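Local coordinates for protein transcriptional regulator, MerR family (Listeria monocytogenes str. 4b F2365, PDB 3GP4) that probably binds promoter DNA as a dimer and regulates transcription, as expected of a MerR-family regulator, at residues Ile19-Pro29 with Arg47-Met55. Numbering follows the deposited sequence.
Sequences IRYYERIGLIP and RWILFTRQM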
ATOM      1  N   ILE A  19     -10.446  16.823   8.880  1.00 25.41           N
ATOM      2  CA  ILE A  19     -10.132  17.238  10.246  1.00 25.76           C
ATOM      3  C   ILE A  19     -11.362  17.083  11.166  1.00 25.29           C
ATOM      4  O   ILE A  19     -11.246  16.500  12.264  1.00 26.76           O
ATOM      5  CB  ILE A  19      -9.569  18.687  10.312  1.00 25.20           C
ATOM      6  CG1 ILE A  19      -8.173  18.737   9.665  1.00 27.36           C
ATOM      7  CG2 ILE A  19      -9.553  19.158  11.786  1.00 26.88           C
ATOM      8  CD1 ILE A  19      -7.560  20.127   9.482  1.00 28.18           C
ATOM      9  N   ARG A  20     -12.523  17.585  10.741  1.00 23.95           N
ATOM     10  CA  ARG A  20     -13.745  17.485  11.550  1.00 24.43           C
ATOM     11  C   ARG A  20     -14.073  16.015  11.848  1.00 24.61           C
ATOM     12  O   ARG A  20     -14.481  15.679  12.967  1.00 23.72           O
ATOM     13  CB  ARG A  20     -14.965  18.120  10.858  1.00 25.37           C
ATOM     14  CG  ARG A  20     -14.957  19.653  10.698  1.00 25.22           C
ATOM     15  CD  ARG A  20     -16.070  20.102   9.741  1.00 26.43           C
ATOM     16  NE  ARG A  20     -16.124  21.558   9.682  1.00 29.49           N
ATOM     17  CZ  ARG A  20     -15.597  22.308   8.712  1.00 31.56           C
ATOM     18  NH1 ARG A  20     -15.012  21.749   7.661  1.00 31.28           N
ATOM     19  NH2 ARG A  20     -15.679  23.632   8.790  1.00 32.09           N
ATOM     20  N   TYR A  21     -13.919  15.170  10.822  1.00 23.43           N
ATOM     21  CA  TYR A  21     -14.150  13.724  10.976  1.00 24.21           C
ATOM     22  C   TYR A  21     -13.174  13.073  11.996  1.00 22.85           C
ATOM     23  O   TYR A  21     -13.594  12.306  12.841  1.00 23.98           O
ATOM     24  CB  TYR A  21     -14.059  13.047   9.594  1.00 24.38           C
ATOM     25  CG  TYR A  21     -14.000  11.525   9.641  1.00 25.94           C
ATOM     26  CD1 TYR A  21     -15.131  10.774   9.925  1.00 26.21           C
ATOM     27  CD2 TYR A  21     -12.802  10.854   9.374  1.00 31.60           C
ATOM     28  CE1 TYR A  21     -15.074   9.377   9.969  1.00 30.45           C
ATOM     29  CE2 TYR A  21     -12.734   9.466   9.409  1.00 30.64           C
ATOM     30  CZ  TYR A  21     -13.869   8.746   9.701  1.00 31.50           C
ATOM     31  OH  TYR A  21     -13.781   7.387   9.723  1.00 33.67           O
ATOM     32  N   TYR A  22     -11.884  13.382  11.895  1.00 23.25           N
ATOM     33  CA  TYR A  22     -10.873  12.916  12.869  1.00 23.64           C
ATOM     34  C   TYR A  22     -11.285  13.289  14.300  1.00 23.60           C
ATOM     35  O   TYR A  22     -11.170  12.473  15.210  1.00 22.24           O
ATOM     36  CB  TYR A  22      -9.508  13.562  12.630  1.00 23.56           C
ATOM     37  CG  TYR A  22      -8.687  13.087  11.454  1.00 25.29           C
ATOM     38  CD1 TYR A  22      -9.072  11.974  10.685  1.00 29.72           C
ATOM     39  CD2 TYR A  22      -7.495  13.739  11.130  1.00 27.43           C
ATOM     40  CE1 TYR A  22      -8.281  11.553   9.609  1.00 26.26           C
ATOM     41  CE2 TYR A  22      -6.707  13.334  10.058  1.00 28.50           C
ATOM     42  CZ  TYR A  22      -7.114  12.246   9.304  1.00 28.08           C
ATOM     43  OH  TYR A  22      -6.328  11.873   8.260  1.00 29.21           O
ATOM     44  N   GLU A  23     -11.755  14.512  14.494  1.00 23.39           N
ATOM     45  CA  GLU A  23     -12.120  14.912  15.876  1.00 24.14           C
ATOM     46  C   GLU A  23     -13.388  14.155  16.308  1.00 24.94           C
ATOM     47  O   GLU A  23     -13.459  13.593  17.415  1.00 24.71           O
ATOM     48  CB  GLU A  23     -12.297  16.442  15.995  1.00 25.39           C
ATOM     49  CG  GLU A  23     -12.765  16.904  17.446  1.00 26.41           C
ATOM     50  CD  GLU A  23     -13.195  18.364  17.476  1.00 29.58           C
ATOM     51  OE1 GLU A  23     -13.546  18.888  16.399  1.00 26.85           O
ATOM     52  OE2 GLU A  23     -13.172  19.003  18.564  1.00 28.24           O
ATOM     53  N   ARG A  24     -14.388  14.147  15.431  1.00 24.56           N
ATOM     54  CA  ARG A  24     -15.677  13.544  15.731  1.00 24.59           C
ATOM     55  C   ARG A  24     -15.533  12.085  16.137  1.00 24.20           C
ATOM     56  O   ARG A  24     -16.182  11.645  17.073  1.00 24.93           O
ATOM     57  CB  ARG A  24     -16.608  13.638  14.511  1.00 24.07           C
ATOM     58  CG  ARG A  24     -17.952  13.035  14.756  1.00 27.79           C
ATOM     59  CD  ARG A  24     -18.971  13.472  13.728  1.00 28.62           C
ATOM     60  NE  ARG A  24     -18.690  12.939  12.384  1.00 29.14           N
ATOM     61  CZ  ARG A  24     -18.958  11.679  12.033  1.00 31.35           C
ATOM     62  NH1 ARG A  24     -18.712  11.267  10.799  1.00 30.04           N
ATOM     63  NH2 ARG A  24     -19.503  10.836  12.919  1.00 31.24           N
ATOM     64  N   ILE A  25     -14.706  11.319  15.442  1.00 24.38           N
ATOM     65  CA  ILE A  25     -14.647   9.890  15.773  1.00 26.27           C
ATOM     66  C   ILE A  25     -13.520   9.501  16.760  1.00 25.25           C
ATOM     67  O   ILE A  25     -13.356   8.331  17.106  1.00 26.08           O
ATOM     68  CB  ILE A  25     -14.653   8.984  14.523  1.00 25.98           C
ATOM     69  CG1 ILE A  25     -13.347   9.076  13.736  1.00 27.62           C
ATOM     70  CG2 ILE A  25     -15.982   9.170  13.708  1.00 31.49           C
ATOM     71  CD1 ILE A  25     -13.104   7.781  12.950  1.00 29.93           C
ATOM     72  N   GLY A  26     -12.775  10.501  17.202  1.00 24.82           N
ATOM     73  CA  GLY A  26     -11.742  10.315  18.206  1.00 24.84           C
ATOM     74  C   GLY A  26     -10.390   9.863  17.700  1.00 25.27           C
ATOM     75  O   GLY A  26      -9.684   9.107  18.393  1.00 26.47           O
ATOM     76  N   LEU A  27     -10.028  10.291  16.498  1.00 23.36           N
ATOM     77  CA  LEU A  27      -8.673  10.064  15.998  1.00 23.88           C
ATOM     78  C   LEU A  27      -7.699  11.120  16.502  1.00 23.83           C
ATOM     79  O   LEU A  27      -6.521  10.832  16.714  1.00 25.43           O
ATOM     80  CB  LEU A  27      -8.675  10.073  14.491  1.00 23.19           C
ATOM     81  CG  LEU A  27      -9.185   8.746  13.893  1.00 23.61           C
ATOM     82  CD1 LEU A  27      -9.397   9.003  12.378  1.00 23.45           C
ATOM     83  CD2 LEU A  27      -8.212   7.593  14.081  1.00 20.89           C
ATOM     84  N   ILE A  28      -8.207  12.323  16.729  1.00 24.16           N
ATOM     85  CA  ILE A  28      -7.402  13.413  17.320  1.00 24.88           C
ATOM     86  C   ILE A  28      -8.112  13.942  18.559  1.00 25.35           C
ATOM     87  O   ILE A  28      -9.326  13.731  18.730  1.00 26.14           O
ATOM     88  CB  ILE A  28      -7.099  14.562  16.328  1.00 25.53           C
ATOM     89  CG1 ILE A  28      -8.381  15.363  15.990  1.00 24.65           C
ATOM     90  CG2 ILE A  28      -6.345  13.988  15.092  1.00 22.36           C
ATOM     91  CD1 ILE A  28      -8.236  16.467  14.909  1.00 25.50           C
ATOM     92  N   PRO A  29      -7.353  14.584  19.455  1.00 26.27           N
ATOM     93  CA  PRO A  29      -8.003  15.073  20.687  1.00 26.92           C
ATOM     94  C   PRO A  29      -9.029  16.185  20.401  1.00 27.45           C
ATOM     95  O   PRO A  29      -8.896  16.905  19.411  1.00 27.44           O
ATOM     96  CB  PRO A  29      -6.827  15.603  21.526  1.00 27.50           C
ATOM     97  CG  PRO A  29      -5.606  14.926  20.982  1.00 27.76           C
ATOM     98  CD  PRO A  29      -5.886  14.697  19.498  1.00 25.42           C
ATOM     99  N   ARG A  47       0.104  18.461  15.231  1.00 27.13           N
ATOM    100  CA  ARG A  47       0.931  17.247  15.342  1.00 28.03           C
ATOM    101  C   ARG A  47       0.051  15.990  15.313  1.00 27.65           C
ATOM    102  O   ARG A  47       0.401  14.966  14.677  1.00 26.46           O
ATOM    103  CB  ARG A  47       1.809  17.250  16.594  1.00 28.33           C
ATOM    104  CG  ARG A  47       2.812  18.431  16.647  1.00 31.20           C
ATOM    105  CD  ARG A  47       3.871  18.201  17.700  1.00 38.04           C
ATOM    106  NE  ARG A  47       4.620  19.424  18.048  1.00 43.97           N
ATOM    107  CZ  ARG A  47       5.563  19.999  17.303  1.00 46.64           C
ATOM    108  NH1 ARG A  47       5.914  19.494  16.115  1.00 48.41           N
ATOM    109  NH2 ARG A  47       6.173  21.099  17.753  1.00 45.29           N
ATOM    110  N   TRP A  48      -1.096  16.049  15.978  1.00 25.84           N
ATOM    111  CA  TRP A  48      -2.017  14.883  15.911  1.00 25.22           C
ATOM    112  C   TRP A  48      -2.635  14.670  14.519  1.00 25.11           C
ATOM    113  O   TRP A  48      -2.798  13.537  14.085  1.00 24.87           O
ATOM    114  CB  TRP A  48      -3.130  14.996  16.944  1.00 23.88           C
ATOM    115  CG  TRP A  48      -2.703  14.496  18.271  1.00 23.68           C
ATOM    116  CD1 TRP A  48      -2.256  15.255  19.332  1.00 26.69           C
ATOM    117  CD2 TRP A  48      -2.675  13.146  18.706  1.00 27.12           C
ATOM    118  NE1 TRP A  48      -1.944  14.447  20.400  1.00 26.53           N
ATOM    119  CE2 TRP A  48      -2.207  13.143  20.046  1.00 26.89           C
ATOM    120  CE3 TRP A  48      -3.006  11.926  18.104  1.00 27.69           C
ATOM    121  CZ2 TRP A  48      -2.027  11.961  20.777  1.00 28.48           C
ATOM    122  CZ3 TRP A  48      -2.843  10.750  18.848  1.00 29.57           C
ATOM    123  CH2 TRP A  48      -2.357  10.780  20.165  1.00 30.89           C
ATOM    124  N   ILE A  49      -2.981  15.754  13.840  1.00 25.09           N
ATOM    125  CA  ILE A  49      -3.590  15.648  12.489  1.00 25.64           C
ATOM    126  C   ILE A  49      -2.577  15.016  11.508  1.00 25.59           C
ATOM    127  O   ILE A  49      -2.887  14.079  10.730  1.00 25.35           O
ATOM    128  CB  ILE A  49      -4.076  17.033  12.011  1.00 25.19           C
ATOM    129  CG1 ILE A  49      -5.309  17.463  12.840  1.00 25.54           C
ATOM    130  CG2 ILE A  49      -4.439  17.004  10.522  1.00 26.45           C
ATOM    131  CD1 ILE A  49      -5.620  19.000  12.813  1.00 25.51           C
ATOM    132  N   LEU A  50      -1.352  15.483  11.633  1.00 25.89           N
ATOM    133  CA  LEU A  50      -0.245  15.038  10.777  1.00 27.22           C
ATOM    134  C   LEU A  50       0.120  13.563  11.019  1.00 26.33           C
ATOM    135  O   LEU A  50       0.265  12.776  10.067  1.00 25.70           O
ATOM    136  CB  LEU A  50       0.947  15.969  11.002  1.00 27.25           C
ATOM    137  CG  LEU A  50       0.798  17.379  10.402  1.00 29.27           C
ATOM    138  CD1 LEU A  50       1.992  18.242  10.867  1.00 32.18           C
ATOM    139  CD2 LEU A  50       0.766  17.329   8.880  1.00 29.31           C
ATOM    140  N   PHE A  51       0.261  13.177  12.281  1.00 26.77           N
ATOM    141  CA  PHE A  51       0.450  11.762  12.640  1.00 26.47           C
ATOM    142  C   PHE A  51      -0.686  10.869  12.116  1.00 26.27           C
ATOM    143  O   PHE A  51      -0.406   9.774  11.551  1.00 23.66           O
ATOM    144  CB  PHE A  51       0.633  11.627  14.153  1.00 28.36           C
ATOM    145  CG  PHE A  51       0.878  10.218  14.639  1.00 26.63           C
ATOM    146  CD1 PHE A  51       2.116   9.600  14.464  1.00 30.45           C
ATOM    147  CD2 PHE A  51      -0.121   9.543  15.306  1.00 32.70           C
ATOM    148  CE1 PHE A  51       2.328   8.302  14.951  1.00 32.30           C
ATOM    149  CE2 PHE A  51       0.091   8.232  15.801  1.00 31.44           C
ATOM    150  CZ  PHE A  51       1.302   7.632  15.625  1.00 31.47           C
ATOM    151  N   THR A  52      -1.940  11.322  12.280  1.00 25.67           N
ATOM    152  CA  THR A  52      -3.119  10.543  11.868  1.00 26.86           C
ATOM    153  C   THR A  52      -3.113  10.318  10.372  1.00 26.83           C
ATOM    154  O   THR A  52      -3.203   9.155   9.906  1.00 27.37           O
ATOM    155  CB  THR A  52      -4.447  11.233  12.275  1.00 26.59           C
ATOM    156  OG1 THR A  52      -4.489  11.328  13.692  1.00 26.70           O
ATOM    157  CG2 THR A  52      -5.691  10.416  11.805  1.00 28.46           C
ATOM    158  N   ARG A  53      -2.955  11.415   9.632  1.00 26.07           N
ATOM    159  CA  ARG A  53      -2.864  11.370   8.180  1.00 26.71           C
ATOM    160  C   ARG A  53      -1.785  10.367   7.727  1.00 24.92           C
ATOM    161  O   ARG A  53      -2.068   9.490   6.904  1.00 24.55           O
ATOM    162  CB  ARG A  53      -2.607  12.757   7.581  1.00 26.93           C
ATOM    163  CG  ARG A  53      -2.688  12.778   6.030  1.00 31.92           C
ATOM    164  CD  ARG A  53      -4.090  12.308   5.575  1.00 40.59           C
ATOM    165  NE  ARG A  53      -4.133  11.790   4.199  1.00 45.54           N
ATOM    166  CZ  ARG A  53      -4.443  10.534   3.882  1.00 47.46           C
ATOM    167  NH1 ARG A  53      -4.748   9.652   4.836  1.00 47.57           N
ATOM    168  NH2 ARG A  53      -4.454  10.158   2.606  1.00 49.28           N
ATOM    169  N   GLN A  54      -0.593  10.461   8.304  1.00 25.26           N
ATOM    170  CA  GLN A  54       0.552   9.630   7.859  1.00 25.20           C
ATOM    171  C   GLN A  54       0.299   8.176   8.163  1.00 24.64           C
ATOM    172  O   GLN A  54       0.535   7.276   7.306  1.00 23.59           O
ATOM    173  CB  GLN A  54       1.856  10.121   8.478  1.00 25.38           C
ATOM    174  CG  GLN A  54       3.120   9.330   8.034  1.00 27.96           C
ATOM    175  CD  GLN A  54       4.421   9.689   8.777  1.00 31.06           C
ATOM    176  OE1 GLN A  54       4.409  10.209   9.904  1.00 33.41           O
ATOM    177  NE2 GLN A  54       5.562   9.387   8.140  1.00 29.82           N
ATOM    178  N   MET A  55      -0.203   7.921   9.377  1.00 23.08           N
ATOM    179  CA  MET A  55      -0.535   6.556   9.781  1.00 23.67           C
ATOM    180  C   MET A  55      -1.669   5.934   8.984  1.00 25.19           C
ATOM    181  O   MET A  55      -1.565   4.781   8.590  1.00 25.38           O
ATOM    182  CB  MET A  55      -0.797   6.443  11.296  1.00 23.30           C
ATOM    183  CG  MET A  55       0.490   6.635  12.143  1.00 21.25           C
ATOM    184  SD  MET A  55       1.965   5.643  11.709  1.00 19.99           S
ATOM    185  CE  MET A  55       3.163   6.929  11.585  1.00 28.03           C
TER
HETATM  186  O   HOH W   1      -4.871   9.256  15.200  1.00 33.44           O
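I19 meets I49 through their terminal methyls, CD1 to CD1 at 4.0 Å, beside helix 5-12, whose S12 touches both side chains. One turn on, the Y22 side chain points at helix 43-57 and meets T52 coming from the opposite direction: CG2 of T52 sits over the ring centre, 3.5 Å from the centroid and 14° off the normal, a CH-pi contact. With OG1 beside the T52 backbone N (chi1 -62°), the methyl points at the ring and the hydroxyl turns to L27 O and I28 CG2. Y22 OH lies against R53 CA and CD, each at 3.5 Å, and is hydrogen-bonded to a glycerol. A Schellman motif at G26 ends the helix, and L27 to P29 then run along helix 43-57 from T52 toward W48. Here L27 O and T52 OG1 share one water, which donates to both, while T52 OG1 gives its own proton to W48 O (2.8 Å). I28 divides its branches: CG2 packs on W48 CB, and CD1 lies 3.7 Å from I49 CG1. P29 finally rests CD on a face of the W48 indole, 3.6 Å from the centroid of its five-membered ring. With local axes crossing at 95°, helices 16-25 and 43-57 thus share a buried core, consistent with the winged helix-turn-helix domain of MerR regulators, in which helix 16-25 would be the recognition helix.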